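Local coordinates for protein NEQ263 (Nanoarchaeum equitans Kin4-M, PDB 5BN3) that forms, together with NeqA, the core complex of an unusual archaeal ATP synthase and, as its family suggests, probably binds ATP, at residues 109-114 with 124-129; 144-149 with 386-391; 221-226 with 274-279. One frame throughout, in Å; residues are numbered along the deposited sequence.

Contact 1: residues 109-114 with 124-129; sequences EILYTG and LLKGQK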
loop_
_atom_site.group_PDB
_atom_site.type_symbol
_atom_site.label_atom_id
_atom_site.label_comp_id
_atom_site.label_asym_id
_atom_site.label_seq_id
_atom_site.Cartn_x
_atom_site.Cartn_y
_atom_site.Cartn_z
ATOM N N GLU B 109 -14.477 39.890 -12.355
ATOM C CA GLU B 109 -14.943 40.114 -13.721
ATOM C C GLU B 109 -14.894 38.827 -14.545
ATOM O O GLU B 109 -13.819 38.282 -14.803
ATOM C CB GLU B 109 -14.105 41.209 -14.384
ATOM C CG GLU B 109 -14.508 41.542 -15.806
ATOM C CD GLU B 109 -13.618 42.602 -16.430
ATOM O OE1 GLU B 109 -12.903 43.309 -15.683
ATOM O OE2 GLU B 109 -13.631 42.728 -17.672
ATOM N N ILE B 110 -16.062 38.345 -14.956
ATOM C CA ILE B 110 -16.158 37.120 -15.748
ATOM C C ILE B 110 -15.552 37.271 -17.145
ATOM O O ILE B 110 -15.864 38.218 -17.869
ATOM C CB ILE B 110 -17.628 36.656 -15.888
ATOM C CG1 ILE B 110 -18.170 36.180 -14.536
ATOM C CG2 ILE B 110 -17.747 35.539 -16.912
ATOM C CD1 ILE B 110 -19.606 35.683 -14.590
ATOM N N LEU B 111 -14.676 36.336 -17.507
ATOM C CA LEU B 111 -14.204 36.201 -18.882
ATOM C C LEU B 111 -15.060 35.145 -19.571
ATOM O O LEU B 111 -14.924 33.951 -19.294
ATOM C CB LEU B 111 -12.735 35.767 -18.915
ATOM C CG LEU B 111 -11.661 36.746 -18.437
ATOM C CD1 LEU B 111 -10.318 36.048 -18.319
ATOM C CD2 LEU B 111 -11.552 37.916 -19.392
ATOM N N TYR B 112 -15.944 35.573 -20.466
ATOM C CA TYR B 112 -16.832 34.624 -21.134
ATOM C C TYR B 112 -16.123 33.774 -22.187
ATOM O O TYR B 112 -15.477 34.293 -23.100
ATOM C CB TYR B 112 -18.062 35.334 -21.707
ATOM C CG TYR B 112 -19.058 35.674 -20.631
ATOM C CD1 TYR B 112 -19.916 34.707 -20.135
ATOM C CD2 TYR B 112 -19.123 36.949 -20.092
ATOM C CE1 TYR B 112 -20.816 35.001 -19.145
ATOM C CE2 TYR B 112 -20.026 37.252 -19.099
ATOM C CZ TYR B 112 -20.868 36.271 -18.633
ATOM O OH TYR B 112 -21.774 36.545 -17.645
ATOM N N THR B 113 -16.252 32.461 -22.037
ATOM C CA THR B 113 -15.584 31.506 -22.908
ATOM C C THR B 113 -16.459 31.139 -24.093
ATOM O O THR B 113 -15.959 30.696 -25.125
ATOM C CB THR B 113 -15.220 30.215 -22.146
ATOM O OG1 THR B 113 -16.417 29.528 -21.758
ATOM C CG2 THR B 113 -14.407 30.544 -20.908
ATOM N N GLY B 114 -17.768 31.315 -23.935
ATOM C CA GLY B 114 -18.715 30.919 -24.961
ATOM C C GLY B 114 -19.093 29.457 -24.830
ATOM O O GLY B 114 -19.851 28.921 -25.640
ATOM N N LEU B 124 -14.975 31.449 -15.565
ATOM C CA LEU B 124 -13.609 31.905 -15.334
ATOM C C LEU B 124 -13.600 33.418 -15.147
ATOM O O LEU B 124 -14.247 34.145 -15.905
ATOM C CB LEU B 124 -12.737 31.522 -16.536
ATOM C CG LEU B 124 -11.391 32.222 -16.753
ATOM C CD1 LEU B 124 -10.400 31.839 -15.676
ATOM C CD2 LEU B 124 -10.824 31.893 -18.123
ATOM N N LEU B 125 -12.877 33.896 -14.139
ATOM C CA LEU B 125 -12.775 35.333 -13.885
ATOM C C LEU B 125 -11.391 35.855 -14.257
ATOM O O LEU B 125 -10.416 35.107 -14.228
ATOM C CB LEU B 125 -13.088 35.650 -12.417
ATOM C CG LEU B 125 -14.545 35.942 -12.045
ATOM C CD1 LEU B 125 -15.462 34.812 -12.446
ATOM C CD2 LEU B 125 -14.673 36.206 -10.554
ATOM N N LYS B 126 -11.302 37.134 -14.615
ATOM C CA LYS B 126 -10.018 37.714 -15.006
ATOM C C LYS B 126 -9.075 37.808 -13.809
ATOM O O LYS B 126 -9.402 38.425 -12.790
ATOM C CB LYS B 126 -10.193 39.092 -15.659
ATOM C CG LYS B 126 -8.961 39.551 -16.438
ATOM C CD LYS B 126 -9.235 40.789 -17.287
ATOM C CE LYS B 126 -9.303 42.048 -16.442
ATOM N NZ LYS B 126 -9.427 43.271 -17.285
ATOM N N GLY B 127 -7.908 37.182 -13.935
ATOM C CA GLY B 127 -6.951 37.133 -12.846
ATOM C C GLY B 127 -7.036 35.836 -12.064
ATOM O O GLY B 127 -6.241 35.591 -11.161
ATOM N N GLN B 128 -8.003 34.995 -12.412
ATOM C CA GLN B 128 -8.176 33.725 -11.712
ATOM C C GLN B 128 -7.163 32.687 -12.188
ATOM O O GLN B 128 -6.696 32.729 -13.332
ATOM C CB GLN B 128 -9.604 33.202 -11.914
ATOM C CG GLN B 128 -9.998 32.024 -11.026
ATOM C CD GLN B 128 -11.470 31.661 -11.158
ATOM O OE1 GLN B 128 -12.201 32.263 -11.945
ATOM N NE2 GLN B 128 -11.909 30.676 -10.383
ATOM N N LYS B 129 -6.800 31.775 -11.292
ATOM C CA LYS B 129 -6.034 30.602 -11.677
ATOM C C LYS B 129 -6.946 29.385 -11.556
ATOM O O LYS B 129 -7.501 29.112 -10.487
ATOM C CB LYS B 129 -4.778 30.446 -10.808
ATOM C CG LYS B 129 -5.030 30.545 -9.311
ATOM C CD LYS B 129 -3.760 30.305 -8.518
ATOM C CE LYS B 129 -4.045 30.268 -7.030
ATOM N NZ LYS B 129 -4.445 31.589 -6.482
HETATM O O HOH W 1 -11.609 40.130 -12.314
HETATM O O HOH W 2 -16.355 31.956 -18.013
#

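Contact 2: residues 144-149 with 386-391; sequences ALQIAR and QDYYEY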
loop_
_atom_site.group_PDB
_atom_site.type_symbol
_atom_site.label_atom_id
_atom_site.label_comp_id
_atom_site.label_asym_id
_atom_site.label_seq_id
_atom_site.Cartn_x
_atom_site.Cartn_y
_atom_site.Cartn_z
ATOM N N ALA B 144 -8.679 23.865 -24.028
ATOM C CA ALA B 144 -7.841 25.015 -23.701
ATOM C C ALA B 144 -7.780 26.003 -24.857
ATOM O O ALA B 144 -7.809 27.217 -24.650
ATOM C CB ALA B 144 -6.450 24.556 -23.346
ATOM N N LEU B 145 -7.676 25.472 -26.071
ATOM C CA LEU B 145 -7.606 26.292 -27.276
ATOM C C LEU B 145 -8.916 27.019 -27.547
ATOM O O LEU B 145 -8.913 28.176 -27.966
ATOM C CB LEU B 145 -7.221 25.434 -28.485
ATOM C CG LEU B 145 -5.760 24.987 -28.538
ATOM C CD1 LEU B 145 -5.510 24.055 -29.711
ATOM C CD2 LEU B 145 -4.874 26.206 -28.637
ATOM N N GLN B 146 -10.035 26.342 -27.311
ATOM C CA GLN B 146 -11.345 26.963 -27.495
ATOM C C GLN B 146 -11.554 28.087 -26.480
ATOM O O GLN B 146 -12.163 29.111 -26.791
ATOM C CB GLN B 146 -12.465 25.916 -27.396
ATOM C CG GLN B 146 -13.853 26.479 -27.694
ATOM C CD GLN B 146 -14.923 25.407 -27.797
ATOM O OE1 GLN B 146 -14.663 24.228 -27.564
ATOM N NE2 GLN B 146 -16.138 25.817 -28.152
ATOM N N ILE B 147 -11.034 27.897 -25.270
ATOM C CA ILE B 147 -11.086 28.936 -24.247
ATOM C C ILE B 147 -10.207 30.119 -24.645
ATOM O O ILE B 147 -10.658 31.264 -24.635
ATOM C CB ILE B 147 -10.634 28.395 -22.873
ATOM C CG1 ILE B 147 -11.714 27.490 -22.272
ATOM C CG2 ILE B 147 -10.334 29.535 -21.920
ATOM C CD1 ILE B 147 -11.260 26.750 -21.024
ATOM N N ALA B 148 -8.957 29.835 -25.001
ATOM C CA ALA B 148 -8.009 30.874 -25.396
ATOM C C ALA B 148 -8.513 31.700 -26.578
ATOM O O ALA B 148 -8.296 32.912 -26.636
ATOM C CB ALA B 148 -6.662 30.255 -25.720
ATOM N N ARG B 149 -9.184 31.037 -27.516
ATOM C CA ARG B 149 -9.725 31.695 -28.704
ATOM C C ARG B 149 -10.724 32.796 -28.346
ATOM O O ARG B 149 -10.821 33.805 -29.045
ATOM C CB ARG B 149 -10.398 30.660 -29.616
ATOM C CG ARG B 149 -10.795 31.185 -30.991
ATOM C CD ARG B 149 -11.865 30.314 -31.632
ATOM N NE ARG B 149 -11.532 28.893 -31.574
ATOM C CZ ARG B 149 -12.430 27.921 -31.449
ATOM N NH1 ARG B 149 -13.720 28.214 -31.369
ATOM N NH2 ARG B 149 -12.039 26.656 -31.398
ATOM N N GLN B 386 -21.433 20.585 -27.342
ATOM C CA GLN B 386 -21.265 21.846 -28.054
ATOM C C GLN B 386 -20.075 21.729 -29.001
ATOM O O GLN B 386 -19.073 21.100 -28.662
ATOM C CB GLN B 386 -21.041 22.977 -27.044
ATOM C CG GLN B 386 -20.664 24.319 -27.647
ATOM C CD GLN B 386 -20.404 25.375 -26.592
ATOM O OE1 GLN B 386 -20.844 25.251 -25.446
ATOM N NE2 GLN B 386 -19.683 26.422 -26.972
ATOM N N ASP B 387 -20.177 22.326 -30.185
ATOM C CA ASP B 387 -19.103 22.219 -31.171
ATOM C C ASP B 387 -17.845 22.986 -30.757
ATOM O O ASP B 387 -17.917 24.001 -30.059
ATOM C CB ASP B 387 -19.574 22.696 -32.546
ATOM C CG ASP B 387 -18.585 22.364 -33.646
ATOM O OD1 ASP B 387 -17.689 23.193 -33.917
ATOM O OD2 ASP B 387 -18.692 21.267 -34.235
ATOM N N TYR B 388 -16.695 22.485 -31.198
ATOM C CA TYR B 388 -15.399 23.105 -30.936
ATOM C C TYR B 388 -15.320 24.523 -31.499
ATOM O O TYR B 388 -14.568 25.362 -30.998
ATOM C CB TYR B 388 -14.299 22.219 -31.531
ATOM C CG TYR B 388 -12.899 22.783 -31.465
ATOM C CD1 TYR B 388 -12.322 23.130 -30.255
ATOM C CD2 TYR B 388 -12.140 22.932 -32.616
ATOM C CE1 TYR B 388 -11.036 23.634 -30.196
ATOM C CE2 TYR B 388 -10.854 23.431 -32.566
ATOM C CZ TYR B 388 -10.307 23.779 -31.354
ATOM O OH TYR B 388 -9.028 24.279 -31.296
ATOM N N TYR B 389 -16.105 24.791 -32.538
ATOM C CA TYR B 389 -16.104 26.106 -33.174
ATOM C C TYR B 389 -17.363 26.906 -32.864
ATOM O O TYR B 389 -17.638 27.920 -33.506
ATOM C CB TYR B 389 -15.923 25.962 -34.686
ATOM C CG TYR B 389 -14.581 25.396 -35.068
ATOM C CD1 TYR B 389 -13.417 26.101 -34.808
ATOM C CD2 TYR B 389 -14.476 24.160 -35.686
ATOM C CE1 TYR B 389 -12.190 25.590 -35.149
ATOM C CE2 TYR B 389 -13.247 23.643 -36.037
ATOM C CZ TYR B 389 -12.108 24.364 -35.765
ATOM O OH TYR B 389 -10.877 23.860 -36.107
ATOM N N GLU B 390 -18.121 26.455 -31.872
ATOM C CA GLU B 390 -19.365 27.117 -31.499
ATOM C C GLU B 390 -19.176 28.044 -30.303
ATOM O O GLU B 390 -18.582 27.654 -29.293
ATOM C CB GLU B 390 -20.448 26.081 -31.184
ATOM C CG GLU B 390 -21.770 26.684 -30.731
ATOM C CD GLU B 390 -22.854 25.642 -30.530
ATOM O OE1 GLU B 390 -22.557 24.434 -30.666
ATOM O OE2 GLU B 390 -24.005 26.029 -30.235
ATOM N N TYR B 391 -19.677 29.270 -30.427
ATOM C CA TYR B 391 -19.672 30.223 -29.324
ATOM C C TYR B 391 -21.103 30.483 -28.872
ATOM O O TYR B 391 -21.954 30.876 -29.671
ATOM C CB TYR B 391 -19.019 31.546 -29.749
ATOM C CG TYR B 391 -18.910 32.557 -28.629
ATOM C CD1 TYR B 391 -19.984 33.374 -28.290
ATOM C CD2 TYR B 391 -17.732 32.699 -27.914
ATOM C CE1 TYR B 391 -19.885 34.293 -27.264
ATOM C CE2 TYR B 391 -17.623 33.617 -26.890
ATOM C CZ TYR B 391 -18.701 34.408 -26.569
ATOM O OH TYR B 391 -18.589 35.321 -25.546
HETATM O O HOH W 3 -16.215 28.851 -29.420
HETATM O O HOH W 4 -15.965 30.118 -31.814
#

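Contact 3: residues 221-226 with 274-279; sequences VLVLML and ITLIPM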
loop_
_atom_site.group_PDB
_atom_site.type_symbol
_atom_site.label_atom_id
_atom_site.label_comp_id
_atom_site.label_asym_id
_atom_site.label_seq_id
_atom_site.Cartn_x
_atom_site.Cartn_y
_atom_site.Cartn_z
ATOM N N VAL B 221 -3.085 39.436 -19.229
ATOM C CA VAL B 221 -2.349 38.337 -19.840
ATOM C C VAL B 221 -3.028 36.993 -19.575
ATOM O O VAL B 221 -3.548 36.759 -18.481
ATOM C CB VAL B 221 -0.891 38.302 -19.322
ATOM C CG1 VAL B 221 -0.140 37.108 -19.882
ATOM C CG2 VAL B 221 -0.172 39.586 -19.689
ATOM N N LEU B 222 -3.045 36.125 -20.583
ATOM C CA LEU B 222 -3.515 34.754 -20.408
ATOM C C LEU B 222 -2.341 33.785 -20.495
ATOM O O LEU B 222 -1.623 33.752 -21.498
ATOM C CB LEU B 222 -4.556 34.394 -21.471
ATOM C CG LEU B 222 -5.001 32.930 -21.454
ATOM C CD1 LEU B 222 -5.727 32.631 -20.160
ATOM C CD2 LEU B 222 -5.881 32.597 -22.654
ATOM N N VAL B 223 -2.142 32.996 -19.444
ATOM C CA VAL B 223 -1.076 32.002 -19.446
ATOM C C VAL B 223 -1.644 30.586 -19.457
ATOM O O VAL B 223 -2.430 30.214 -18.583
ATOM C CB VAL B 223 -0.127 32.168 -18.243
ATOM C CG1 VAL B 223 1.013 31.166 -18.330
ATOM C CG2 VAL B 223 0.427 33.576 -18.199
ATOM N N LEU B 224 -1.251 29.809 -20.464
ATOM C CA LEU B 224 -1.613 28.399 -20.548
ATOM C C LEU B 224 -0.360 27.555 -20.328
ATOM O O LEU B 224 0.681 27.820 -20.935
ATOM C CB LEU B 224 -2.203 28.083 -21.926
ATOM C CG LEU B 224 -3.348 28.961 -22.440
ATOM C CD1 LEU B 224 -3.696 28.604 -23.876
ATOM C CD2 LEU B 224 -4.567 28.812 -21.555
ATOM N N MET B 225 -0.446 26.551 -19.460
ATOM C CA MET B 225 0.678 25.629 -19.292
ATOM C C MET B 225 0.261 24.163 -19.183
ATOM O O MET B 225 -0.761 23.827 -18.581
ATOM C CB MET B 225 1.615 26.050 -18.147
ATOM C CG MET B 225 0.979 26.166 -16.776
ATOM S SD MET B 225 2.207 26.574 -15.506
ATOM C CE MET B 225 2.712 28.210 -16.034
ATOM N N LEU B 226 1.085 23.306 -19.779
ATOM C CA LEU B 226 0.797 21.891 -19.964
ATOM C C LEU B 226 2.147 21.228 -20.191
ATOM O O LEU B 226 2.948 21.750 -20.969
ATOM C CB LEU B 226 -0.072 21.731 -21.215
ATOM C CG LEU B 226 -0.339 20.359 -21.834
ATOM C CD1 LEU B 226 -1.279 19.551 -20.965
ATOM C CD2 LEU B 226 -0.915 20.514 -23.235
ATOM N N ILE B 274 -2.964 38.547 -14.578
ATOM C CA ILE B 274 -2.520 37.283 -15.152
ATOM C C ILE B 274 -3.582 36.223 -14.900
ATOM O O ILE B 274 -3.811 35.820 -13.755
ATOM C CB ILE B 274 -1.189 36.802 -14.539
ATOM C CG1 ILE B 274 -0.060 37.785 -14.861
ATOM C CG2 ILE B 274 -0.833 35.417 -15.059
ATOM C CD1 ILE B 274 1.273 37.406 -14.240
ATOM N N THR B 275 -4.244 35.785 -15.966
ATOM C CA THR B 275 -5.173 34.663 -15.874
ATOM C C THR B 275 -4.408 33.388 -16.221
ATOM O O THR B 275 -3.801 33.285 -17.289
ATOM C CB THR B 275 -6.386 34.842 -16.808
ATOM O OG1 THR B 275 -7.062 36.062 -16.480
ATOM C CG2 THR B 275 -7.355 33.681 -16.653
ATOM N N LEU B 276 -4.430 32.421 -15.310
ATOM C CA LEU B 276 -3.573 31.247 -15.430
ATOM C C LEU B 276 -4.378 29.959 -15.528
ATOM O O LEU B 276 -5.228 29.681 -14.684
ATOM C CB LEU B 276 -2.612 31.186 -14.238
ATOM C CG LEU B 276 -1.660 29.996 -14.139
ATOM C CD1 LEU B 276 -0.800 29.916 -15.377
ATOM C CD2 LEU B 276 -0.789 30.116 -12.901
ATOM N N ILE B 277 -4.107 29.175 -16.566
ATOM C CA ILE B 277 -4.768 27.886 -16.742
ATOM C C ILE B 277 -3.740 26.760 -16.864
ATOM O O ILE B 277 -3.237 26.481 -17.954
ATOM C CB ILE B 277 -5.701 27.891 -17.972
ATOM C CG1 ILE B 277 -6.735 29.018 -17.850
ATOM C CG2 ILE B 277 -6.405 26.552 -18.119
ATOM C CD1 ILE B 277 -7.681 29.123 -19.033
ATOM N N PRO B 278 -3.407 26.124 -15.731
ATOM C CA PRO B 278 -2.508 24.966 -15.742
ATOM C C PRO B 278 -3.286 23.734 -16.176
ATOM O O PRO B 278 -4.420 23.548 -15.740
ATOM C CB PRO B 278 -2.098 24.816 -14.269
ATOM C CG PRO B 278 -2.595 26.061 -13.569
ATOM C CD PRO B 278 -3.777 26.515 -14.361
ATOM N N MET B 279 -2.696 22.909 -17.027
ATOM C CA MET B 279 -3.360 21.695 -17.478
ATOM C C MET B 279 -2.560 20.487 -17.029
ATOM O O MET B 279 -1.327 20.497 -17.080
ATOM C CB MET B 279 -3.491 21.693 -19.000
ATOM C CG MET B 279 -4.413 22.763 -19.555
ATOM S SD MET B 279 -4.312 22.829 -21.350
ATOM C CE MET B 279 -2.880 23.879 -21.560
HETATM O O HOH W 5 -5.829 38.287 -17.785
#

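Contact 1: residues 109-114 with 124-129
Leu111 and Lys126 lose more surface to this contact than any other residues, and they meet along carbon rather than through charge. With CG anti to the carbonyl carbon (chi1 -68°), Leu111 is laid across the base of the lysine, CD1 being 3.7 Å from Lys126 CA and CG 3.9 Å from Lys126 CB. Leu111 CD1 is met more loosely by Leu124, whose CD2 lies 4.2 Å away, and Thr275 of strand 273-281 touches all three side chains. Trimming this leucine to an alanine would probably open a gap beside Thr275 and leave the lysine's aliphatic base and the Leu124 methyl without their mate.

The backbones form a short, weakly bonded antiparallel ribbon that leads into a type II turn from Leu125 to Gln128. Two backbone bonds tie it: Lys126 N gives to Glu109 O at 2.8 Å, and Leu111 N to Leu124 O at 2.7 Å. Ile110 and Leu125 form a non-hydrogen-bonded pair between them, touching through Ile110 CG1 and Leu125 CD1. Glu109 extends alongside Lys126 in the same direction, yet its OE1 stays 3.8 Å from Lys126 NZ, only a long salt bridge; the ammonium has its stronger partner in Asp220. The chemistry thus divides the lysine: its root is packing for the ribbon, while its charge is shared between two carboxylates and is likely to owe more to Asp220.

Contact 2: residues 144-149 with 386-391
Arg149 presents its guanidinium edge-first to Tyr388, the two planes standing 86° apart, so that NH2 sits almost over the centre of the ring, 3.3 Å above its plane. This is a cation-pi contact, with Arg149 CZ 4.7 Å from the ring centroid. A bend in the arginine chain (chi3 -49°) turns the group so that it also grips the backbone of the same tyrosine end-on: NH1 and NH2 both give to Tyr388 O, at 3.0 and 2.9 Å. The oxygen lies in the guanidinium plane, but the two donors reach it differently, NH1 on a lone pair in the carbonyl plane and NH2 from well above that plane. One face of the guanidinium is covered by Tyr389, whose CD1 is 3.7 Å from Arg149 NH2, and Gln146 CA lies over the other.

The partners belong to different parts of an ATPase alpha/beta chain: helix 140-151 of the nucleotide-binding domain, and a loop between two helices of the C-terminal domain. That loop makes a type I turn from Asp387 to Glu390, within which Asp387 OD1 takes the N-H of Tyr389, an Asx turn.

One helical turn before the arginine, Gln146 extends alongside the Tyr388 backbone, and its NE2 makes weak bonds to Asp387 O, at 3.2 Å, and Glu390 O. The amide's rotation is more firmly set by Tyr315, whose hydroxyl is bonded to OE1. Leu145, buried on the same helix, packs CB 3.5 Å from Tyr388 OH, which has a weak hydrogen bond to Glu175 on helix 166-178.

Contact 3: residues 221-226 with 274-279
Two adjacent parallel strands from the central sheet of the RecA-like, P-loop NTPase core make up this contact, running in step from Val221 beside Ile274 to Met225 beside Pro278, their axes inclined by 17°. The ladder alternates strictly: Thr275 N gives to Val221 O, Val223 N to Thr275 O at 2.7 Å, Ile277 N to Val223 O, and Met279 N to Met225 O. The longest rung, Met225 N to Ile277 O at 3.2 Å, also approaches its acceptor from above the carbonyl plane, 35° out of it.

Side chains alternate between the two faces. On one, Val223 is wedged between neighbours, CG1 being 3.7 Å from Leu276 CD1 and CG2 3.9 Å from Ile274 CG2. Met225 has chi1 58°, its CG between backbone N and carbonyl carbon, and folds at chi3 to bring CE 4.0 Å from Leu276 CD1. On the other face, Met279 curls its CE to 3.6 Å from Leu226 CB, while Leu224 and Ile277 lie side by side.

Helix 196-215 covers the face of Val223, Met225 and Ile274; helices 140-151 and 166-178 cover that of Leu226 and Met279, and strand 156-162 pairs with the other edge of 221-226.

In the fold
The three contacts touch pairwise, the centre of contact 3 being about 12 Å from that of contact 1 and about 16 Å from that of contact 2. Contacts 1 and 3 are joined largely by hydrogen bonds, Gly127 N to Thr275 OG1 at 2.9 Å and Leu276 N to Gln128 O, with Leu124 packed on Thr275. Toward contact 2 the link is apolar, with Ala144 CB 3.4 Å from Met279 SD. Contacts 1 and 2, about 14 Å apart, meet where Gln386 NE2 gives to Gly114 O. The nucleotide lies nearest contact 1: the Leu125 side chain is about 10 Å from a bound ADP and about 9 Å from that of Arg326, seen to bind ADP in this protein though not in this chain.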